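PDB 6O38: acinetobacter secreted protease CpaA from Acinetobacter nosocomialis M2, which is a secreted zinc-dependent metalloprotease that forms a complex with its chaperone CpaB and probably leaves the cell through the type II secretion system. Local coordinates for residues A[6-9]-A[10-14]; A[361-365]-A[366-370]; A[445-448]-A[449-452]. All coordinates share one frame; numbering follows the deposited sequence.

Interaction 1 (A[6-9]-A[10-14]); sequences SPNQ and NNNSG
Asn-8 and Asn-12 join their side-chain amides across two consecutive beta turns, a type I turn from Pro-7 to Asn-10 and a turn of the type I'/III' family from Asn-10 to Ser-13, in the loop between strands 3-5 and 22-27. The amide link is a single hydrogen bond, Asn-8 ND2 to Asn-12 OD1, 2.9 Å long and fairly straight at 154°. The acceptor lies in the plane of the Asn-8 amide, whereas the donor is tilted from the carbonyl plane of Asn-12; the two amides stand almost perpendicular (88°). Asn-8 holds its CG anti to its own carbonyl carbon (chi1 -68°), and the turn of the amide about chi2 then brings ND2 to Asn-12; OD1 of Asn-12 also rests 3.4 Å from Asn-8 CA. Both residues are exposed, so this bond bridges the solvent side of the loop.

Underneath, Pro-7 O takes two backbone donors from opposite faces of its carbonyl plane. Asn-10 N, at 2.8 Å from Pro-7 O, closes the type I turn, and Asn-12 N, at 2.7 Å from the same oxygen, draws the following residues back. Asn-11 and Asn-12, both with positive phi, form the centre of the second turn, which Ser-13 N closes on Asn-10 O at 3.1 Å.

Further out, the Pro-7 ring is buried against Phe-25, Leu-27 and Val-33, anchoring the loop on strand 22-27 and what follows it. Asn-31 accepts from the backbone N of Asn-8 through OD1. The amide of Asn-10 turns away from the first four residues toward the chain ahead: its ND2 donates both to Ser-15 O and to Ser-13 O, the latter at 3.1 Å and from above the plane of the Ser-13 carbonyl.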
loop_
_atom_site.group_PDB
_atom_site.type_symbol
_atom_site.label_atom_id
_atom_site.label_comp_id
_atom_site.label_asym_id
_atom_site.label_seq_id
_atom_site.Cartn_x
_atom_site.Cartn_y
_atom_site.Cartn_z
ATOM N N SER A 6 -27.098 24.744 2.607
ATOM C CA SER A 6 -26.862 23.868 1.469
ATOM C C SER A 6 -25.668 24.404 0.693
ATOM O O SER A 6 -25.257 25.551 0.903
ATOM C CB SER A 6 -28.107 23.783 0.570
ATOM O OG SER A 6 -28.446 25.056 0.048
ATOM N N PRO A 7 -25.075 23.593 -0.194
ATOM C CA PRO A 7 -23.939 24.093 -0.992
ATOM C C PRO A 7 -24.222 25.382 -1.750
ATOM O O PRO A 7 -23.404 26.308 -1.702
ATOM C CB PRO A 7 -23.652 22.919 -1.937
ATOM C CG PRO A 7 -24.048 21.724 -1.154
ATOM C CD PRO A 7 -25.249 22.136 -0.343
ATOM N N ASN A 8 -25.361 25.473 -2.444
ATOM C CA ASN A 8 -25.671 26.692 -3.186
ATOM C C ASN A 8 -25.768 27.903 -2.266
ATOM O O ASN A 8 -25.528 29.034 -2.701
ATOM C CB ASN A 8 -26.968 26.520 -3.977
ATOM C CG ASN A 8 -26.832 25.529 -5.117
ATOM O OD1 ASN A 8 -27.790 24.847 -5.482
ATOM N ND2 ASN A 8 -25.634 25.440 -5.683
ATOM N N GLN A 9 -26.113 27.687 -1.000
ATOM C CA GLN A 9 -26.134 28.743 0.002
ATOM C C GLN A 9 -24.812 28.869 0.747
ATOM O O GLN A 9 -24.742 29.596 1.743
ATOM C CB GLN A 9 -27.270 28.495 0.999
ATOM C CG GLN A 9 -28.653 28.468 0.370
ATOM C CD GLN A 9 -29.689 27.819 1.270
ATOM O OE1 GLN A 9 -29.374 26.916 2.044
ATOM N NE2 GLN A 9 -30.930 28.280 1.172
ATOM N N ASN A 10 -23.767 28.179 0.290
ATOM C CA ASN A 10 -22.476 28.151 0.973
ATOM C C ASN A 10 -21.340 28.303 -0.032
ATOM O O ASN A 10 -20.301 27.644 0.076
ATOM C CB ASN A 10 -22.316 26.864 1.782
ATOM C CG ASN A 10 -21.223 26.961 2.828
ATOM O OD1 ASN A 10 -21.032 28.006 3.449
ATOM N ND2 ASN A 10 -20.492 25.869 3.022
ATOM N N ASN A 11 -21.531 29.173 -1.027
ATOM C CA ASN A 11 -20.546 29.411 -2.087
ATOM C C ASN A 11 -20.190 28.131 -2.840
ATOM O O ASN A 11 -19.063 27.978 -3.317
ATOM C CB ASN A 11 -19.275 30.068 -1.542
ATOM C CG ASN A 11 -19.413 31.568 -1.390
ATOM O OD1 ASN A 11 -20.310 32.183 -1.963
ATOM N ND2 ASN A 11 -18.510 32.167 -0.624
ATOM N N ASN A 12 -21.148 27.207 -2.949
ATOM C CA ASN A 12 -20.945 25.932 -3.640
ATOM C C ASN A 12 -19.771 25.160 -3.043
ATOM O O ASN A 12 -19.021 24.485 -3.752
ATOM C CB ASN A 12 -20.754 26.142 -5.143
ATOM C CG ASN A 12 -21.897 26.915 -5.774
ATOM O OD1 ASN A 12 -23.059 26.740 -5.405
ATOM N ND2 ASN A 12 -21.571 27.780 -6.727
ATOM N N SER A 13 -19.611 25.258 -1.726
ATOM C CA SER A 13 -18.503 24.636 -1.019
ATOM C C SER A 13 -19.026 23.664 0.030
ATOM O O SER A 13 -20.089 23.874 0.622
ATOM C CB SER A 13 -17.610 25.687 -0.347
ATOM O OG SER A 13 -16.574 25.073 0.398
ATOM N N GLY A 14 -18.262 22.597 0.253
ATOM C CA GLY A 14 -18.580 21.612 1.263
ATOM C C GLY A 14 -18.115 21.945 2.658
ATOM O O GLY A 14 -18.413 21.203 3.597
#

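Interaction 2 (A[361-365]-A[366-370]); sequences FIYTA and QGWTV
Tyr-363 and Trp-368 face each other as a non-hydrogen-bonded pair in a beta hairpin of the last StcE-type beta-sandwich domain, strands 358-364 and 367-381 being joined by a type I turn from Thr-364 to Gly-367. This is the tight side. The tyrosine turns its edge to the indole in a T-shaped stack, ring planes at 68°, with Tyr-363 CD1 3.5 Å from Trp-368 CE2. Its CB sits over the six-membered ring as a CH-pi contact, 3.8 Å from the centroid. With CG anti to the backbone N (chi1 -166°), Tyr-363 lays its ring out toward Gly-367. Trp-368 is buried, packing on Val-331, Leu-321 and Ala-325, and its NE1 donates to Pro-322 O.

On the other face the side-chain packing of Ile-362 and Thr-369 is looser: the two lie side by side, Ile-362 CG2 to Thr-369 CG2 at 4.0 Å. Backbone bonds hold this pair, Ile-362 N to Thr-369 O at 2.9 Å and a weak return bond. Beyond them Ala-365 and Gln-366 round the exposed turn. There Gly-367 O is gripped twice by one residue, by Thr-364 N at 2.9 Å and by Thr-364 OG1 at 2.8 Å.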
loop_
_atom_site.group_PDB
_atom_site.type_symbol
_atom_site.label_atom_id
_atom_site.label_comp_id
_atom_site.label_asym_id
_atom_site.label_seq_id
_atom_site.Cartn_x
_atom_site.Cartn_y
_atom_site.Cartn_z
ATOM N N PHE A 361 20.038 -10.878 -1.185
ATOM C CA PHE A 361 20.651 -12.099 -0.690
ATOM C C PHE A 361 19.887 -12.564 0.540
ATOM O O PHE A 361 19.370 -11.752 1.312
ATOM C CB PHE A 361 22.134 -11.887 -0.349
ATOM C CG PHE A 361 22.947 -11.332 -1.487
ATOM C CD1 PHE A 361 23.059 -9.963 -1.677
ATOM C CD2 PHE A 361 23.598 -12.179 -2.368
ATOM C CE1 PHE A 361 23.805 -9.451 -2.723
ATOM C CE2 PHE A 361 24.346 -11.674 -3.416
ATOM C CZ PHE A 361 24.450 -10.308 -3.593
ATOM N N ILE A 362 19.815 -13.880 0.718
ATOM C CA ILE A 362 19.095 -14.476 1.835
ATOM C C ILE A 362 20.022 -15.455 2.542
ATOM O O ILE A 362 20.823 -16.146 1.900
ATOM C CB ILE A 362 17.790 -15.167 1.376
ATOM C CG1 ILE A 362 16.961 -15.616 2.581
ATOM C CG2 ILE A 362 18.085 -16.341 0.448
ATOM C CD1 ILE A 362 15.581 -16.123 2.217
ATOM N N TYR A 363 19.927 -15.499 3.867
ATOM C CA TYR A 363 20.788 -16.342 4.680
ATOM C C TYR A 363 20.155 -17.714 4.870
ATOM O O TYR A 363 18.956 -17.830 5.140
ATOM C CB TYR A 363 21.047 -15.685 6.038
ATOM C CG TYR A 363 22.183 -16.302 6.819
ATOM C CD1 TYR A 363 23.504 -16.075 6.454
ATOM C CD2 TYR A 363 21.938 -17.099 7.929
ATOM C CE1 TYR A 363 24.549 -16.631 7.165
ATOM C CE2 TYR A 363 22.977 -17.660 8.649
ATOM C CZ TYR A 363 24.281 -17.422 8.262
ATOM O OH TYR A 363 25.321 -17.976 8.972
ATOM N N THR A 364 20.970 -18.752 4.721
ATOM C CA THR A 364 20.550 -20.136 4.894
ATOM C C THR A 364 21.438 -20.806 5.940
ATOM O O THR A 364 22.355 -20.195 6.494
ATOM C CB THR A 364 20.607 -20.902 3.568
ATOM O OG1 THR A 364 21.972 -21.071 3.167
ATOM C CG2 THR A 364 19.854 -20.150 2.481
ATOM N N ALA A 365 21.149 -22.081 6.210
ATOM C CA ALA A 365 21.953 -22.842 7.160
ATOM C C ALA A 365 23.407 -22.964 6.722
ATOM O O ALA A 365 24.282 -23.181 7.568
ATOM C CB ALA A 365 21.352 -24.233 7.362
ATOM N N GLN A 366 23.684 -22.833 5.425
ATOM C CA GLN A 366 25.037 -22.942 4.892
ATOM C C GLN A 366 25.554 -21.608 4.358
ATOM O O GLN A 366 26.395 -21.577 3.456
ATOM C CB GLN A 366 25.095 -24.022 3.815
ATOM C CG GLN A 366 25.022 -25.435 4.378
ATOM C CD GLN A 366 24.457 -26.439 3.395
ATOM O OE1 GLN A 366 23.774 -26.075 2.438
ATOM N NE2 GLN A 366 24.739 -27.716 3.628
ATOM N N GLY A 367 25.060 -20.504 4.902
ATOM C CA GLY A 367 25.585 -19.186 4.605
ATOM C C GLY A 367 24.672 -18.386 3.692
ATOM O O GLY A 367 23.535 -18.766 3.397
ATOM N N TRP A 368 25.202 -17.250 3.243
ATOM C CA TRP A 368 24.445 -16.347 2.389
ATOM C C TRP A 368 24.250 -16.944 1.001
ATOM O O TRP A 368 25.078 -17.714 0.505
ATOM C CB TRP A 368 25.149 -14.994 2.290
ATOM C CG TRP A 368 25.013 -14.174 3.533
ATOM C CD1 TRP A 368 25.967 -13.957 4.482
ATOM C CD2 TRP A 368 23.845 -13.468 3.967
ATOM N NE1 TRP A 368 25.467 -13.155 5.481
ATOM C CE2 TRP A 368 24.166 -12.842 5.187
ATOM C CE3 TRP A 368 22.560 -13.305 3.441
ATOM C CZ2 TRP A 368 23.248 -12.063 5.889
ATOM C CZ3 TRP A 368 21.651 -12.532 4.139
ATOM C CH2 TRP A 368 22.000 -11.922 5.351
ATOM N N THR A 369 23.139 -16.572 0.369
ATOM C CA THR A 369 22.687 -17.207 -0.859
ATOM C C THR A 369 22.040 -16.168 -1.764
ATOM O O THR A 369 21.338 -15.271 -1.289
ATOM C CB THR A 369 21.706 -18.350 -0.537
ATOM O OG1 THR A 369 22.438 -19.567 -0.336
ATOM C CG2 THR A 369 20.682 -18.551 -1.644
ATOM N N VAL A 370 22.300 -16.287 -3.070
ATOM C CA VAL A 370 21.679 -15.398 -4.046
ATOM C C VAL A 370 20.169 -15.583 -4.009
ATOM O O VAL A 370 19.662 -16.712 -4.033
ATOM C CB VAL A 370 22.246 -15.673 -5.448
ATOM C CG1 VAL A 370 21.336 -15.096 -6.520
ATOM C CG2 VAL A 370 23.653 -15.107 -5.571
#

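Interaction 3 (A[445-448]-A[449-452]); sequences TVQN and ERKR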
loop_
_atom_site.group_PDB
_atom_site.type_symbol
_atom_site.label_atom_id
_atom_site.label_comp_id
_atom_site.label_asym_id
_atom_site.label_seq_id
_atom_site.Cartn_x
_atom_site.Cartn_y
_atom_site.Cartn_z
ATOM N N THR A 445 16.565 -1.778 -35.611
ATOM C CA THR A 445 17.026 -0.702 -34.740
ATOM C C THR A 445 16.987 -1.119 -33.274
ATOM O O THR A 445 17.957 -0.916 -32.534
ATOM C CB THR A 445 16.182 0.553 -34.964
ATOM O OG1 THR A 445 16.484 1.112 -36.249
ATOM C CG2 THR A 445 16.468 1.593 -33.889
ATOM N N VAL A 446 15.875 -1.711 -32.836
ATOM C CA VAL A 446 15.750 -2.074 -31.428
ATOM C C VAL A 446 16.535 -3.343 -31.099
ATOM O O VAL A 446 17.028 -3.492 -29.976
ATOM C CB VAL A 446 14.264 -2.200 -31.034
ATOM C CG1 VAL A 446 13.402 -1.309 -31.917
ATOM C CG2 VAL A 446 13.788 -3.647 -31.084
ATOM N N GLN A 447 16.673 -4.270 -32.052
ATOM C CA GLN A 447 17.376 -5.516 -31.759
ATOM C C GLN A 447 18.890 -5.347 -31.795
ATOM O O GLN A 447 19.598 -6.030 -31.047
ATOM C CB GLN A 447 16.938 -6.617 -32.726
ATOM C CG GLN A 447 15.493 -7.067 -32.532
ATOM C CD GLN A 447 15.239 -7.666 -31.158
ATOM O OE1 GLN A 447 16.132 -8.247 -30.543
ATOM N NE2 GLN A 447 14.011 -7.522 -30.670
ATOM N N ASN A 448 19.406 -4.461 -32.650
ATOM C CA ASN A 448 20.831 -4.150 -32.600
ATOM C C ASN A 448 21.192 -3.455 -31.294
ATOM O O ASN A 448 22.205 -3.786 -30.666
ATOM C CB ASN A 448 21.237 -3.280 -33.789
ATOM C CG ASN A 448 21.191 -4.028 -35.104
ATOM O OD1 ASN A 448 21.155 -5.258 -35.135
ATOM N ND2 ASN A 448 21.217 -3.286 -36.204
ATOM N N GLU A 449 20.376 -2.487 -30.872
ATOM C CA GLU A 449 20.612 -1.829 -29.592
ATOM C C GLU A 449 20.445 -2.800 -28.431
ATOM O O GLU A 449 21.157 -2.691 -27.427
ATOM C CB GLU A 449 19.667 -0.637 -29.434
ATOM C CG GLU A 449 19.886 0.169 -28.163
ATOM C CD GLU A 449 21.232 0.872 -28.134
ATOM O OE1 GLU A 449 21.809 1.108 -29.217
ATOM O OE2 GLU A 449 21.714 1.192 -27.027
ATOM N N ARG A 450 19.511 -3.748 -28.548
ATOM C CA ARG A 450 19.366 -4.781 -27.528
ATOM C C ARG A 450 20.643 -5.601 -27.397
ATOM O O ARG A 450 21.101 -5.882 -26.282
ATOM C CB ARG A 450 18.178 -5.683 -27.864
ATOM C CG ARG A 450 17.909 -6.774 -26.841
ATOM C CD ARG A 450 16.946 -7.814 -27.394
ATOM N NE ARG A 450 16.661 -8.871 -26.429
ATOM C CZ ARG A 450 15.873 -9.914 -26.674
ATOM N NH1 ARG A 450 15.290 -10.043 -27.858
ATOM N NH2 ARG A 450 15.669 -10.828 -25.735
ATOM N N LYS A 451 21.234 -5.994 -28.528
ATOM C CA LYS A 451 22.459 -6.786 -28.489
ATOM C C LYS A 451 23.652 -5.941 -28.063
ATOM O O LYS A 451 24.557 -6.435 -27.381
ATOM C CB LYS A 451 22.715 -7.424 -29.854
ATOM C CG LYS A 451 21.883 -8.666 -30.126
ATOM C CD LYS A 451 21.930 -9.052 -31.596
ATOM C CE LYS A 451 20.532 -9.144 -32.189
ATOM N NZ LYS A 451 20.563 -9.424 -33.653
ATOM N N ARG A 452 23.679 -4.667 -28.469
ATOM C CA ARG A 452 24.813 -3.806 -28.147
ATOM C C ARG A 452 24.976 -3.633 -26.641
ATOM O O ARG A 452 26.102 -3.638 -26.127
ATOM C CB ARG A 452 24.650 -2.446 -28.824
ATOM C CG ARG A 452 25.911 -1.597 -28.813
ATOM C CD ARG A 452 25.652 -0.203 -29.358
ATOM N NE ARG A 452 24.788 0.573 -28.472
ATOM C CZ ARG A 452 25.210 1.197 -27.376
ATOM N NH1 ARG A 452 26.488 1.141 -27.025
ATOM N NH2 ARG A 452 24.353 1.879 -26.630
#
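Gln-447 and Arg-450 run side by side along one flank of helix 444-452, part of the reprolysin-like metalloprotease domain, pointing the same way. Gln-447 bends at its second torsion (chi2 -62°), folding the amide back so that OE1 meets the arginine at the edge of its guanidinium, near the plane. There it lies 3.3 Å from Arg-450 CD and takes a weak hydrogen bond from Arg-450 NH1, also 3.3 Å from OE1. Amide and guanidinium planes are turned 68° apart. The arginine itself is fully stretched from CG to NE, a shape that carries its charged end well away from the helix.

Elsewhere on the helix surface, Glu-449 and Arg-452 make a salt bridge within the helix, an i to i+3 pair. Arg-452 grips the carboxylate side-on: NE bonds OE1 of Glu-449 at 3.1 Å, from above the carboxylate plane, and NH2 bonds OE2 of Glu-449 at 2.8 Å on its syn lone pair. Both chains are bent, the glutamate at chi2 and the arginine at chi3 (68°), which brings the two flat groups together. Lys-451 instead lays its aliphatic part over the Gln-447 carbonyl, CE 3.4 Å from Gln-447 O. The usual i to i+4 backbone bonds run beneath, among them Arg-452 N to Asn-448 O at 2.8 Å.

Arg-450 ties the helix inward: NE donates to Ala-455 O, and NH2 to both Asp-456 O and Ala-479 O, so backbone carbonyls hold the buried cation. Gln-447 NE2 reaches back to Gly-440 O, just past helix 433-439, while Glu-449 and Arg-450 both rest on Leu-378 of strand 367-381.

The three local contacts follow one another along the chain without touching. Interaction 1 stands apart near the N-terminus, its centre about 63 Å from that of interaction 2 and about 60 Å from that of interaction 3; interactions 1 and 2 lie on opposite sides of the chain's centre. Interactions 2 and 3 are nearer, about 36 Å between centres and about 20 Å between nearest atoms, and strand 367-381 links them: it starts in the 361-370 hairpin and meets helix 444-452 at Leu-378. Interaction 3 belongs to the same reprolysin-like metalloprotease domain as the zinc ligands His-498, His-502 and His-508, but none of the three contacts supplies a zinc ligand.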